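Local coordinates for polycyclic ketone monooxygenase (Myceliophthora thermophila, PDB 5MQ6), which uses FAD and NADPH to carry out Baeyer-Villiger oxidation, inserting one oxygen atom next to the carbonyl of ketones, particularly polycyclic ones, to give esters or lactones, at residues A[82-87]-A[492-497]. Residues are numbered along the deposited sequence; the frame is centred on the assembly and turned at random.
Sequences IILGAG and TGVDIY. With FAD (flavin-adenine dinucleotide), chain B.
Thr492 O accepts a hydrogen bond from the exocyclic amine N6A of FAD, 2.9 Å long and almost straight at 177°. The Thr492 side chain turns to Leu84, where its OG1 lies 4.0 Å from Leu84 CD1. This hydroxyl is buried and has no polar partner. Leu84 splits its two methyls between the other segment and the cofactor. Its CG stands anti to the backbone N (chi1 -168°), which carries the fork to the adenine. CD2 sits over the face of the adenine, 3.6 Å from FAD C5A. CD1 faces both Thr492 and Val494, and is 4.4 Å from Val494 CG1. That same valine methyl lies 3.6 Å from FAD N6A, tilted out of the ring plane to the side where Leu84 lies. Val183, a further FAD-binding residue, packs against both Leu84 and Val494. Gly493 ends helix 488-492 in a Schellman motif with positive phi, and the chain then leads into strand 495-497. Past Leu84, Gly85 CA lies 3.6 Å from the ribose oxygen O4B of FAD. Gly87 is at the N-cap position of helix 88-99, close beside the phosphate oxygen O1P. Strand 78-84, this glycine turn and the helix form the dinucleotide-binding unit of a Rossmann-type fold, consistent with a GxGxxG motif, and Thr492 and Val494 line the adenine end of its FAD pocket.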
loop_
_atom_site.group_PDB
_atom_site.type_symbol
_atom_site.label_atom_id
_atom_site.label_comp_id
_atom_site.label_asym_id
_atom_site.label_seq_id
_atom_site.Cartn_x
_atom_site.Cartn_y
_atom_site.Cartn_z
ATOM N N ILE A 82 -3.444 -21.002 -7.192
ATOM C CA ILE A 82 -4.373 -20.002 -6.656
ATOM C C ILE A 82 -3.607 -18.738 -6.338
ATOM O O ILE A 82 -2.610 -18.728 -5.603
ATOM C CB ILE A 82 -5.217 -20.489 -5.486
ATOM C CG1 ILE A 82 -6.228 -21.556 -6.015
ATOM C CG2 ILE A 82 -5.969 -19.261 -4.880
ATOM C CD1 ILE A 82 -6.857 -22.373 -4.887
ATOM N N ILE A 83 -4.113 -17.662 -6.917
ATOM C CA ILE A 83 -3.643 -16.307 -6.625
ATOM C C ILE A 83 -4.651 -15.568 -5.727
ATOM O O ILE A 83 -5.808 -15.451 -6.102
ATOM C CB ILE A 83 -3.470 -15.515 -7.923
ATOM C CG1 ILE A 83 -2.386 -16.214 -8.795
ATOM C CG2 ILE A 83 -3.079 -14.040 -7.629
ATOM C CD1 ILE A 83 -2.284 -15.666 -10.208
ATOM N N LEU A 84 -4.193 -15.061 -4.586
ATOM C CA LEU A 84 -5.064 -14.295 -3.708
ATOM C C LEU A 84 -4.811 -12.851 -4.031
ATOM O O LEU A 84 -3.687 -12.346 -3.884
ATOM C CB LEU A 84 -4.769 -14.585 -2.238
ATOM C CG LEU A 84 -5.715 -14.121 -1.137
ATOM C CD1 LEU A 84 -5.480 -14.863 0.168
ATOM C CD2 LEU A 84 -5.443 -12.677 -0.797
ATOM N N GLY A 85 -5.848 -12.217 -4.565
ATOM C CA GLY A 85 -5.782 -10.880 -5.028
ATOM C C GLY A 85 -5.846 -10.754 -6.545
ATOM O O GLY A 85 -5.076 -11.395 -7.227
ATOM N N ALA A 86 -6.701 -9.861 -7.010
ATOM C CA ALA A 86 -6.963 -9.604 -8.376
ATOM C C ALA A 86 -6.718 -8.101 -8.693
ATOM O O ALA A 86 -7.207 -7.551 -9.699
ATOM C CB ALA A 86 -8.379 -10.017 -8.666
ATOM N N GLY A 87 -5.896 -7.459 -7.859
ATOM C CA GLY A 87 -5.415 -6.138 -8.191
ATOM C C GLY A 87 -4.238 -6.247 -9.161
ATOM O O GLY A 87 -4.005 -7.301 -9.755
ATOM N N THR A 492 -2.610 -10.471 5.394
ATOM C CA THR A 492 -3.630 -10.897 4.449
ATOM C C THR A 492 -4.918 -11.267 5.126
ATOM O O THR A 492 -5.921 -11.444 4.442
ATOM C CB THR A 492 -3.135 -11.930 3.332
ATOM O OG1 THR A 492 -3.800 -13.180 3.327
ATOM C CG2 THR A 492 -1.754 -12.090 3.196
ATOM N N GLY A 493 -4.901 -11.350 6.463
ATOM C CA GLY A 493 -6.113 -11.619 7.223
ATOM C C GLY A 493 -6.519 -13.120 7.205
ATOM O O GLY A 493 -7.709 -13.456 7.358
ATOM N N VAL A 494 -5.539 -14.015 7.063
ATOM C CA VAL A 494 -5.780 -15.486 6.976
ATOM C C VAL A 494 -4.970 -16.173 8.025
ATOM O O VAL A 494 -3.959 -15.688 8.437
ATOM C CB VAL A 494 -5.359 -16.026 5.580
ATOM C CG1 VAL A 494 -6.229 -15.397 4.480
ATOM C CG2 VAL A 494 -3.892 -15.658 5.241
ATOM N N ASP A 495 -5.376 -17.339 8.444
ATOM C CA ASP A 495 -4.469 -18.212 9.156
ATOM C C ASP A 495 -3.814 -19.107 8.107
ATOM O O ASP A 495 -4.503 -19.678 7.239
ATOM C CB ASP A 495 -5.238 -19.059 10.129
ATOM C CG ASP A 495 -5.882 -18.236 11.246
ATOM O OD1 ASP A 495 -5.291 -17.203 11.665
ATOM O OD2 ASP A 495 -6.978 -18.632 11.692
ATOM N N ILE A 496 -2.501 -19.287 8.244
ATOM C CA ILE A 496 -1.719 -20.096 7.307
ATOM C C ILE A 496 -1.060 -21.218 8.070
ATOM O O ILE A 496 -0.280 -20.934 8.993
ATOM C CB ILE A 496 -0.657 -19.266 6.545
ATOM C CG1 ILE A 496 -1.363 -18.160 5.778
ATOM C CG2 ILE A 496 0.103 -20.134 5.509
ATOM C CD1 ILE A 496 -0.549 -17.269 4.891
ATOM N N TYR A 497 -1.373 -22.479 7.690
ATOM C CA TYR A 497 -0.816 -23.648 8.404
ATOM C C TYR A 497 -0.048 -24.453 7.382
ATOM O O TYR A 497 -0.578 -24.763 6.353
ATOM C CB TYR A 497 -1.888 -24.517 9.037
ATOM C CG TYR A 497 -2.724 -23.727 10.014
ATOM C CD1 TYR A 497 -2.253 -23.414 11.311
ATOM C CD2 TYR A 497 -3.973 -23.234 9.630
ATOM C CE1 TYR A 497 -3.039 -22.698 12.202
ATOM C CE2 TYR A 497 -4.773 -22.486 10.515
ATOM C CZ TYR A 497 -4.299 -22.229 11.797
ATOM O OH TYR A 497 -5.121 -21.489 12.605
HETATM P PA FAD B . -4.356 -4.543 -3.815
HETATM O O1A FAD B . -4.608 -4.097 -2.413
HETATM O O2A FAD B . -4.523 -3.587 -4.983
HETATM O O5B FAD B . -5.297 -5.811 -4.106
HETATM C C5B FAD B . -5.360 -6.853 -3.190
HETATM C C4B FAD B . -6.780 -7.382 -3.165
HETATM O O4B FAD B . -6.754 -8.590 -2.381
HETATM C C3B FAD B . -7.825 -6.468 -2.531
HETATM O O3B FAD B . -8.985 -6.448 -3.321
HETATM C C2B FAD B . -8.109 -7.115 -1.204
HETATM O O2B FAD B . -9.416 -6.865 -0.746
HETATM C C1B FAD B . -7.871 -8.573 -1.531
HETATM N N9A FAD B . -7.635 -9.382 -0.361
HETATM C C8A FAD B . -6.716 -9.150 0.619
HETATM N N7A FAD B . -6.844 -10.103 1.538
HETATM C C5A FAD B . -7.836 -10.945 1.202
HETATM C C6A FAD B . -8.405 -12.172 1.788
HETATM N N6A FAD B . -8.038 -12.719 2.928
HETATM N N1A FAD B . -9.334 -12.725 1.051
HETATM C C2A FAD B . -9.782 -12.203 -0.115
HETATM N N3A FAD B . -9.354 -11.119 -0.721
HETATM C C4A FAD B . -8.369 -10.444 -0.050
HETATM N N1 FAD B . 0.827 2.925 -4.714
HETATM C C2 FAD B . 1.685 3.464 -5.641
HETATM O O2 FAD B . 2.770 2.942 -5.864
HETATM N N3 FAD B . 1.349 4.571 -6.318
HETATM C C4 FAD B . 0.168 5.166 -6.090
HETATM O O4 FAD B . -0.084 6.169 -6.745
HETATM C C4X FAD B . -0.823 4.672 -5.119
HETATM N N5 FAD B . -2.032 5.265 -4.840
HETATM C C5X FAD B . -2.836 4.687 -3.914
HETATM C C6 FAD B . -4.138 5.302 -3.577
HETATM C C7 FAD B . -4.937 4.599 -2.555
HETATM C C7M FAD B . -6.288 5.134 -2.138
HETATM C C8 FAD B . -4.468 3.359 -1.871
HETATM C C8M FAD B . -5.288 2.619 -0.816
HETATM C C9 FAD B . -3.240 2.821 -2.204
HETATM C C9A FAD B . -2.417 3.435 -3.190
HETATM N N10 FAD B . -1.168 2.853 -3.467
HETATM C C10 FAD B . -0.372 3.449 -4.450
HETATM C "C1'" FAD B . -0.720 1.585 -2.849
HETATM C "C2'" FAD B . -1.470 0.434 -3.641
HETATM O "O2'" FAD B . -2.125 -0.428 -2.699
HETATM C "C3'" FAD B . -0.560 -0.388 -4.617
HETATM O "O3'" FAD B . 0.010 0.499 -5.584
HETATM C "C4'" FAD B . -1.245 -1.464 -5.493
HETATM O "O4'" FAD B . -2.567 -1.069 -6.071
HETATM C "C5'" FAD B . -1.366 -2.784 -4.703
HETATM O "O5'" FAD B . -1.624 -3.843 -5.677
HETATM P P FAD B . -1.854 -5.288 -4.982
HETATM O O1P FAD B . -2.585 -6.138 -6.086
HETATM O O2P FAD B . -0.507 -5.683 -4.360
HETATM O O3P FAD B . -2.824 -5.008 -3.682
#